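Local coordinates for protein putative Nitroreductase (Anabaena variabilis ATCC 29413, PDB 3EO7) that binds flavin mononucleotide and is probably an oxidoreductase of the FMN-dependent nitroreductase family, at residues 39-44 against 227-232; 328-333 against 470-475; 204-209 against 367-372. All blocks are in the same frame, centred on the assembly; numbering follows the deposited sequence.

Contact 1 of 3, residues 39-44 against 227-232. With ACT (acetate ion), chain J.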
# COMPACT_ATOMS: atom_id res chain seq x y z
N PRO A 39 -12.56 9.25 -11.05
CA PRO A 39 -11.54 8.23 -10.78
C PRO A 39 -11.88 6.83 -11.32
O PRO A 39 -11.74 5.83 -10.63
CB PRO A 39 -11.48 8.28 -9.24
CG PRO A 39 -12.88 8.52 -8.85
CD PRO A 39 -13.50 9.39 -9.92
N PHE A 40 -12.33 6.79 -12.57
CA PHE A 40 -12.63 5.53 -13.23
C PHE A 40 -12.21 5.71 -14.69
O PHE A 40 -12.30 6.82 -15.22
CB PHE A 40 -14.14 5.23 -13.21
CG PHE A 40 -14.79 5.38 -11.86
CD1 PHE A 40 -14.65 4.40 -10.87
CD2 PHE A 40 -15.55 6.50 -11.57
CE1 PHE A 40 -15.28 4.53 -9.63
CE2 PHE A 40 -16.16 6.64 -10.33
CZ PHE A 40 -16.00 5.65 -9.36
N LYS A 41 -11.83 4.62 -15.36
CA LYS A 41 -11.52 4.68 -16.79
C LYS A 41 -12.71 4.23 -17.64
O LYS A 41 -13.43 3.28 -17.28
CB LYS A 41 -10.31 3.82 -17.16
CG LYS A 41 -9.00 4.29 -16.53
CD LYS A 41 -7.77 3.59 -17.07
CE LYS A 41 -7.48 3.85 -18.55
NZ LYS A 41 -6.11 3.40 -18.96
N GLU A 42 -12.89 4.89 -18.78
CA GLU A 42 -13.95 4.54 -19.74
C GLU A 42 -13.36 3.83 -20.93
O GLU A 42 -12.28 4.19 -21.41
CB GLU A 42 -14.63 5.80 -20.27
CG GLU A 42 -15.14 6.72 -19.20
CD GLU A 42 -16.33 6.15 -18.46
OE1 GLU A 42 -16.78 5.03 -18.79
OE2 GLU A 42 -16.80 6.85 -17.53
N TYR A 43 -14.04 2.79 -21.39
CA TYR A 43 -13.63 2.07 -22.60
C TYR A 43 -14.79 2.08 -23.59
O TYR A 43 -15.94 1.82 -23.24
CB TYR A 43 -13.19 0.67 -22.28
CG TYR A 43 -11.91 0.64 -21.54
CD1 TYR A 43 -11.89 0.80 -20.16
CD2 TYR A 43 -10.69 0.50 -22.21
CE1 TYR A 43 -10.72 0.80 -19.48
CE2 TYR A 43 -9.52 0.50 -21.51
CZ TYR A 43 -9.54 0.67 -20.14
OH TYR A 43 -8.37 0.66 -19.46
N LYS A 44 -14.50 2.48 -24.81
CA LYS A 44 -15.52 2.55 -25.84
C LYS A 44 -15.52 1.24 -26.62
O LYS A 44 -16.50 0.90 -27.25
CB LYS A 44 -15.27 3.76 -26.76
N LEU A 227 2.55 9.53 -19.83
CA LEU A 227 2.56 10.83 -19.17
C LEU A 227 1.37 10.94 -18.22
O LEU A 227 1.38 11.81 -17.35
CB LEU A 227 2.49 12.01 -20.16
CG LEU A 227 3.71 12.28 -21.02
CD1 LEU A 227 3.46 13.57 -21.87
CD2 LEU A 227 4.94 12.36 -20.16
N GLN A 228 0.34 10.11 -18.41
CA GLN A 228 -0.85 10.16 -17.56
C GLN A 228 -0.97 8.99 -16.60
O GLN A 228 -1.61 9.12 -15.55
CB GLN A 228 -2.13 10.25 -18.42
CG GLN A 228 -2.12 11.44 -19.38
CD GLN A 228 -1.91 12.78 -18.67
OE1 GLN A 228 -2.47 13.00 -17.59
NE2 GLN A 228 -1.08 13.67 -19.26
N GLU A 229 -0.34 7.86 -16.92
CA GLU A 229 -0.56 6.65 -16.14
C GLU A 229 0.66 5.78 -16.25
O GLU A 229 1.34 5.78 -17.27
CB GLU A 229 -1.79 5.94 -16.68
CG GLU A 229 -2.28 4.75 -15.88
CD GLU A 229 -3.50 4.06 -16.49
OE1 GLU A 229 -4.13 4.65 -17.46
OE2 GLU A 229 -3.85 2.93 -16.03
N GLY A 230 1.01 5.09 -15.17
CA GLY A 230 2.16 4.18 -15.24
C GLY A 230 2.06 3.03 -14.27
O GLY A 230 1.64 3.19 -13.13
N ALA A 231 2.44 1.86 -14.76
CA ALA A 231 2.50 0.66 -13.95
C ALA A 231 3.50 0.80 -12.80
O ALA A 231 4.62 1.28 -13.00
CB ALA A 231 2.92 -0.52 -14.84
N ILE A 232 3.09 0.42 -11.59
CA ILE A 232 4.02 0.42 -10.47
C ILE A 232 4.16 -0.94 -9.75
O ILE A 232 5.04 -1.11 -8.92
CB ILE A 232 3.83 1.62 -9.49
CG1 ILE A 232 2.40 1.68 -8.99
CG2 ILE A 232 4.27 2.93 -10.20
CD1 ILE A 232 2.13 2.80 -7.95
C ACT J . -17.02 1.54 -20.00
O ACT J . -16.21 1.40 -19.05
OXT ACT J . -17.35 2.71 -20.27
CH3 ACT J . -17.57 0.39 -20.80

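Contact 2 of 3, residues 328-333 against 470-475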
# COMPACT_ATOMS: atom_id res chain seq x y z
N GLU A 328 -13.22 -11.31 5.82
CA GLU A 328 -14.09 -10.82 4.73
C GLU A 328 -15.01 -9.69 5.16
O GLU A 328 -15.10 -8.65 4.49
CB GLU A 328 -14.93 -11.94 4.14
CG GLU A 328 -14.10 -12.96 3.45
CD GLU A 328 -14.86 -13.68 2.33
OE1 GLU A 328 -15.33 -13.03 1.32
OE2 GLU A 328 -14.96 -14.91 2.46
N ILE A 329 -15.68 -9.87 6.28
CA ILE A 329 -16.60 -8.87 6.79
C ILE A 329 -15.85 -7.57 7.11
O ILE A 329 -16.29 -6.47 6.74
CB ILE A 329 -17.32 -9.38 8.05
CG1 ILE A 329 -18.28 -10.53 7.68
CG2 ILE A 329 -18.08 -8.24 8.73
CD1 ILE A 329 -18.84 -11.27 8.92
N THR A 330 -14.71 -7.70 7.75
CA THR A 330 -13.87 -6.56 8.10
C THR A 330 -13.38 -5.81 6.85
O THR A 330 -13.46 -4.58 6.80
CB THR A 330 -12.72 -7.00 9.02
OG1 THR A 330 -13.27 -7.30 10.32
CG2 THR A 330 -11.68 -5.91 9.12
N MSE A 331 -12.95 -6.54 5.82
CA MSE A 331 -12.50 -5.92 4.60
C MSE A 331 -13.65 -5.16 3.95
O MSE A 331 -13.47 -4.06 3.43
CB MSE A 331 -11.93 -6.94 3.64
CG MSE A 331 -10.62 -7.51 4.14
SE MSE A 331 -9.82 -8.77 2.91
CE MSE A 331 -8.96 -7.50 1.67
N HIS A 332 -14.85 -5.72 4.03
CA HIS A 332 -15.98 -5.04 3.43
C HIS A 332 -16.41 -3.78 4.18
O HIS A 332 -16.76 -2.78 3.55
CB HIS A 332 -17.16 -6.01 3.26
CG HIS A 332 -18.34 -5.38 2.59
ND1 HIS A 332 -18.36 -5.11 1.23
CD2 HIS A 332 -19.53 -4.97 3.08
CE1 HIS A 332 -19.51 -4.54 0.92
NE2 HIS A 332 -20.23 -4.43 2.02
N LYS A 333 -16.38 -3.80 5.51
CA LYS A 333 -16.88 -2.69 6.34
C LYS A 333 -15.85 -1.62 6.69
O LYS A 333 -16.20 -0.55 7.19
CB LYS A 333 -17.51 -3.22 7.62
CG LYS A 333 -16.56 -3.69 8.67
CD LYS A 333 -17.34 -4.23 9.88
CE LYS A 333 -16.40 -4.74 10.98
NZ LYS A 333 -17.16 -5.31 12.14
N ALA A 470 -6.75 -4.95 10.92
CA ALA A 470 -6.68 -5.45 12.29
C ALA A 470 -7.44 -4.54 13.27
O ALA A 470 -8.16 -5.04 14.15
CB ALA A 470 -5.23 -5.68 12.75
N ALA A 471 -7.28 -3.24 13.13
CA ALA A 471 -7.94 -2.27 14.00
C ALA A 471 -9.43 -2.44 13.90
O ALA A 471 -10.12 -2.55 14.90
CB ALA A 471 -7.53 -0.81 13.64
N ILE A 472 -9.95 -2.45 12.67
CA ILE A 472 -11.39 -2.59 12.45
C ILE A 472 -11.91 -3.92 12.98
O ILE A 472 -12.97 -3.95 13.62
CB ILE A 472 -11.75 -2.41 10.96
CG1 ILE A 472 -11.40 -0.99 10.48
CG2 ILE A 472 -13.24 -2.82 10.71
CD1 ILE A 472 -12.03 0.16 11.29
N GLN A 473 -11.18 -5.02 12.78
CA GLN A 473 -11.56 -6.31 13.33
C GLN A 473 -11.71 -6.28 14.84
O GLN A 473 -12.59 -6.94 15.38
CB GLN A 473 -10.54 -7.37 12.95
CG GLN A 473 -10.73 -8.77 13.56
CD GLN A 473 -12.03 -9.45 13.18
OE1 GLN A 473 -12.65 -9.12 12.17
NE2 GLN A 473 -12.45 -10.43 14.01
N LEU A 474 -10.85 -5.52 15.51
CA LEU A 474 -10.87 -5.34 16.96
C LEU A 474 -11.78 -4.21 17.46
O LEU A 474 -11.69 -3.84 18.63
CB LEU A 474 -9.44 -5.15 17.48
CG LEU A 474 -8.47 -6.33 17.24
CD1 LEU A 474 -7.15 -6.06 17.95
CD2 LEU A 474 -9.03 -7.64 17.69
N ASN A 475 -12.64 -3.67 16.58
CA ASN A 475 -13.60 -2.61 16.96
C ASN A 475 -12.91 -1.35 17.42
O ASN A 475 -13.42 -0.61 18.29
CB ASN A 475 -14.54 -3.12 18.04
CG ASN A 475 -15.31 -4.35 17.60
OD1 ASN A 475 -15.32 -5.37 18.29
ND2 ASN A 475 -15.92 -4.26 16.44

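Contact 3 of 3, residues 204-209 against 367-372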
# COMPACT_ATOMS: atom_id res chain seq x y z
N ASP A 204 -7.75 -18.71 -2.27
CA ASP A 204 -6.73 -19.72 -2.58
C ASP A 204 -5.78 -19.35 -3.71
O ASP A 204 -5.41 -20.18 -4.54
CB ASP A 204 -7.37 -21.09 -2.81
CG ASP A 204 -8.07 -21.61 -1.60
OD1 ASP A 204 -7.46 -21.64 -0.53
OD2 ASP A 204 -9.23 -21.99 -1.75
N TYR A 205 -5.44 -18.07 -3.74
CA TYR A 205 -4.45 -17.51 -4.67
C TYR A 205 -3.31 -16.94 -3.84
O TYR A 205 -3.47 -16.66 -2.64
CB TYR A 205 -5.05 -16.38 -5.51
CG TYR A 205 -5.67 -16.85 -6.80
CD1 TYR A 205 -4.86 -17.11 -7.89
CD2 TYR A 205 -7.03 -17.04 -6.93
CE1 TYR A 205 -5.37 -17.54 -9.08
CE2 TYR A 205 -7.56 -17.48 -8.15
CZ TYR A 205 -6.71 -17.72 -9.21
OH TYR A 205 -7.15 -18.16 -10.44
N ARG A 206 -2.15 -16.82 -4.49
CA ARG A 206 -1.01 -16.12 -3.91
C ARG A 206 -0.45 -15.18 -4.98
O ARG A 206 -0.06 -15.62 -6.08
CB ARG A 206 0.11 -17.02 -3.42
CG ARG A 206 1.22 -16.19 -2.74
CD ARG A 206 2.44 -17.00 -2.46
NE ARG A 206 3.31 -16.28 -1.52
CZ ARG A 206 4.21 -15.36 -1.85
NH1 ARG A 206 4.42 -14.99 -3.11
NH2 ARG A 206 4.92 -14.81 -0.88
N PRO A 207 -0.40 -13.88 -4.68
CA PRO A 207 0.21 -12.97 -5.65
C PRO A 207 1.73 -13.01 -5.45
O PRO A 207 2.20 -13.23 -4.34
CB PRO A 207 -0.33 -11.59 -5.22
CG PRO A 207 -0.68 -11.73 -3.78
CD PRO A 207 -0.88 -13.19 -3.48
N HIS A 208 2.46 -12.87 -6.55
CA HIS A 208 3.90 -12.76 -6.56
C HIS A 208 4.21 -11.35 -7.00
O HIS A 208 3.90 -10.95 -8.13
CB HIS A 208 4.48 -13.79 -7.48
CG HIS A 208 4.40 -15.17 -6.92
ND1 HIS A 208 5.49 -15.81 -6.36
CD2 HIS A 208 3.34 -16.01 -6.78
CE1 HIS A 208 5.10 -16.99 -5.91
NE2 HIS A 208 3.80 -17.14 -6.15
N LEU A 209 4.77 -10.59 -6.07
CA LEU A 209 5.01 -9.18 -6.30
C LEU A 209 6.25 -8.96 -7.16
O LEU A 209 7.32 -9.52 -6.87
CB LEU A 209 5.22 -8.50 -4.96
CG LEU A 209 5.37 -7.00 -4.97
CD1 LEU A 209 4.11 -6.32 -5.56
CD2 LEU A 209 5.64 -6.51 -3.46
N SER A 367 -4.94 -20.03 7.24
CA SER A 367 -4.82 -20.00 5.77
C SER A 367 -4.32 -18.68 5.20
O SER A 367 -4.60 -18.34 4.04
CB SER A 367 -6.15 -20.41 5.12
OG SER A 367 -6.52 -21.71 5.55
N LEU A 368 -3.58 -17.92 6.01
CA LEU A 368 -2.94 -16.70 5.52
C LEU A 368 -1.47 -17.04 5.24
O LEU A 368 -0.92 -18.01 5.78
CB LEU A 368 -3.06 -15.56 6.52
CG LEU A 368 -4.51 -15.11 6.74
CD1 LEU A 368 -4.59 -14.06 7.85
CD2 LEU A 368 -5.16 -14.60 5.42
N ASP A 369 -0.84 -16.25 4.39
CA ASP A 369 0.55 -16.49 4.02
C ASP A 369 1.48 -16.17 5.18
O ASP A 369 1.38 -15.11 5.82
CB ASP A 369 0.91 -15.60 2.82
CG ASP A 369 2.19 -16.02 2.15
OD1 ASP A 369 3.04 -16.68 2.80
OD2 ASP A 369 2.31 -15.72 0.93
N ASN A 370 2.41 -17.08 5.46
CA ASN A 370 3.39 -16.85 6.52
C ASN A 370 4.41 -15.78 6.13
O ASN A 370 5.08 -15.19 7.01
CB ASN A 370 4.13 -18.13 6.90
CG ASN A 370 4.98 -18.65 5.77
OD1 ASN A 370 4.46 -18.96 4.70
ND2 ASN A 370 6.27 -18.75 5.99
N SER A 371 4.54 -15.52 4.83
CA SER A 371 5.50 -14.50 4.37
C SER A 371 5.04 -13.86 3.05
O SER A 371 5.54 -14.17 1.97
CB SER A 371 6.89 -15.11 4.25
OG SER A 371 7.82 -14.05 4.04
N PRO A 372 4.04 -13.00 3.13
CA PRO A 372 3.54 -12.35 1.92
C PRO A 372 4.64 -11.45 1.34
O PRO A 372 5.52 -10.97 2.07
CB PRO A 372 2.37 -11.50 2.42
CG PRO A 372 2.50 -11.46 3.90
CD PRO A 372 3.39 -12.50 4.36
O HOH W 1 5.10 -17.44 1.30

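Contact 1 of 3, residues 39-44 against 227-232
Lys41 and Glu229 meet in a salt bridge, the ammonium nitrogen NZ of Lys41 lying 2.8 Å from OE1 of Glu229. The two side chains run at each other from opposite directions, and with the CA atoms of Lys41 and Glu229 11.2 Å apart they span the whole gap between the loop 39-44 and the strand 229-239. OE1 accepts with its syn lone pair, the one on the side of OE2, while OE2 of Glu229 stays 3.7 Å from NZ of Lys41, so the ammonium is held on one oxygen rather than shared by both. Glu229 reaches out fully extended, its CG anti to the backbone N (chi1 -173°); the lysine chain bends once, at chi3 (64°), which brings CE of Lys41 to 3.6 Å from OE1 of Glu229.

Further partners hold both ends. OE2 of Glu229 is hydrogen-bonded to Thr167 OG1 and to Tyr112 OH, and the same tyrosine hydroxyl is also bonded to Lys41 NZ, so it bridges the two charged groups. Farther along the loop, Glu42 forms a salt bridge with Arg131. An acetate, probably from the crystallisation liquor, sits beside this part of the loop: its O takes a weak hydrogen bond from Tyr43 N at 3.5 Å, near the plane of the tyrosine ring and at its edge.

Glu229 is buried, and its carboxylate has a partner on each oxygen; the lysine charge would probably favour its ionised form. The bridge thus adds a charge pair to the other bonds that hold this irregular loop on the sheet, Lys41 O to Gln129 and Tyr43 stacked on Tyr138, well away from the flavin.

Contact 2 of 3, residues 328-333 against 470-475
Thr330 and Gln473 bring two oxygens to 2.7 Å, OG1 of the threonine against the atom modelled as OE1 of the glutamine, in a contact between helices that otherwise rests on a few methyl and methylene groups. The amide of Gln473 is probably turned over in the model, so the nature of this approach stays unsettled. OG1 has a firmer partner in its own helix, the carbonyl O of Asp326. The side chains of Thr330 and Gln473 cross at about a right angle, where the backbones come close: the CA atoms of these two residues are 5.7 Å apart.

Beside this polar pair the contact is aliphatic. CG2 of Thr330 stands anti to the backbone N and points its methyl at CG2 of Ile472, 3.8 Å away. The same Ile472 methyl is touched by CE of Lys333 at 3.7 Å, the lysine sliding past the isoleucine in the opposite direction with its chain extended beyond CG.

The helix 452-473 stops here in a Schellman motif, Asn475 at positive phi being the C-prime residue, with Leu476 N bonded to Ala471 O and Asn475 N to Ile472 O. Ile472 also packs on Arg334, an FMN-binding residue, and on Val478 of strand 477-481, its side chain about 8 Å from the flavin at nearest atoms. Met331, a selenomethionine, faces helix 181-202, whereas Ala470 and Leu474 lie against helix 347-358.

Contact 3 of 3, residues 204-209 against 367-372
Arg206 lies in the short strand 205-207 and faces an irregular loop, 367-372, whose nearest CA, that of Asp369, is 8.1 Å from its own. The strand starts just after a helix ends in a Schellman motif, Asp204 being the C-prime residue at positive phi.

The arginine leaves the strand extended, CG anti to the backbone N (chi1 -176°), and its guanidinium meets the loop edge-on. NE of Arg206 lies 2.7 Å from OD2 of Asp369 in a salt bridge; the oxygen uses its syn lone pair but is tilted 29° out of the guanidinium plane, and the two flat groups stand 70° apart. NH2 of Arg206 adds a weak bond to the carbonyl O of Ser371, 3.0 Å away, and a salt bridge to Asp373. NH1 of Arg206 sits over the centre of the His208 ring, 3.4 Å above its plane. A lysine in its place has a single nitrogen and would probably leave one or more of the Asp369 carboxylate, the Ser371 carbonyl and Asp373 without its mate.

The other oxygen of Asp369, OD1, takes Ser371 N at 2.8 Å from above the carboxylate plane and accepts from a water at 2.7 Å. That backbone bond makes an Asx turn, so Asp369 folds its own loop while it holds the edge strand of the seven-stranded antiparallel sheet.

All three contacts are partly buried, but Glu229 of contact 1 and Arg206 of contact 3 are buried charges, whereas Lys333 of contact 2 is exposed. Contacts 1 and 3 each join an irregular loop to the same antiparallel sheet, through neighbouring strands 229-239 and 205-207. Each has one charge pair across its segments, reinforced in contact 3 by a weak bond to a backbone carbonyl; the acid sits on the strand in contact 1 and on the loop in contact 3. Contact 2 instead joins two helix segments, mostly by aliphatic groups, and alone lies close to the FMN-binding residues. None touches another: contacts 1 and 3 approach to about 6 Å between nearest atoms, contacts 2 and 3 to about 8 Å.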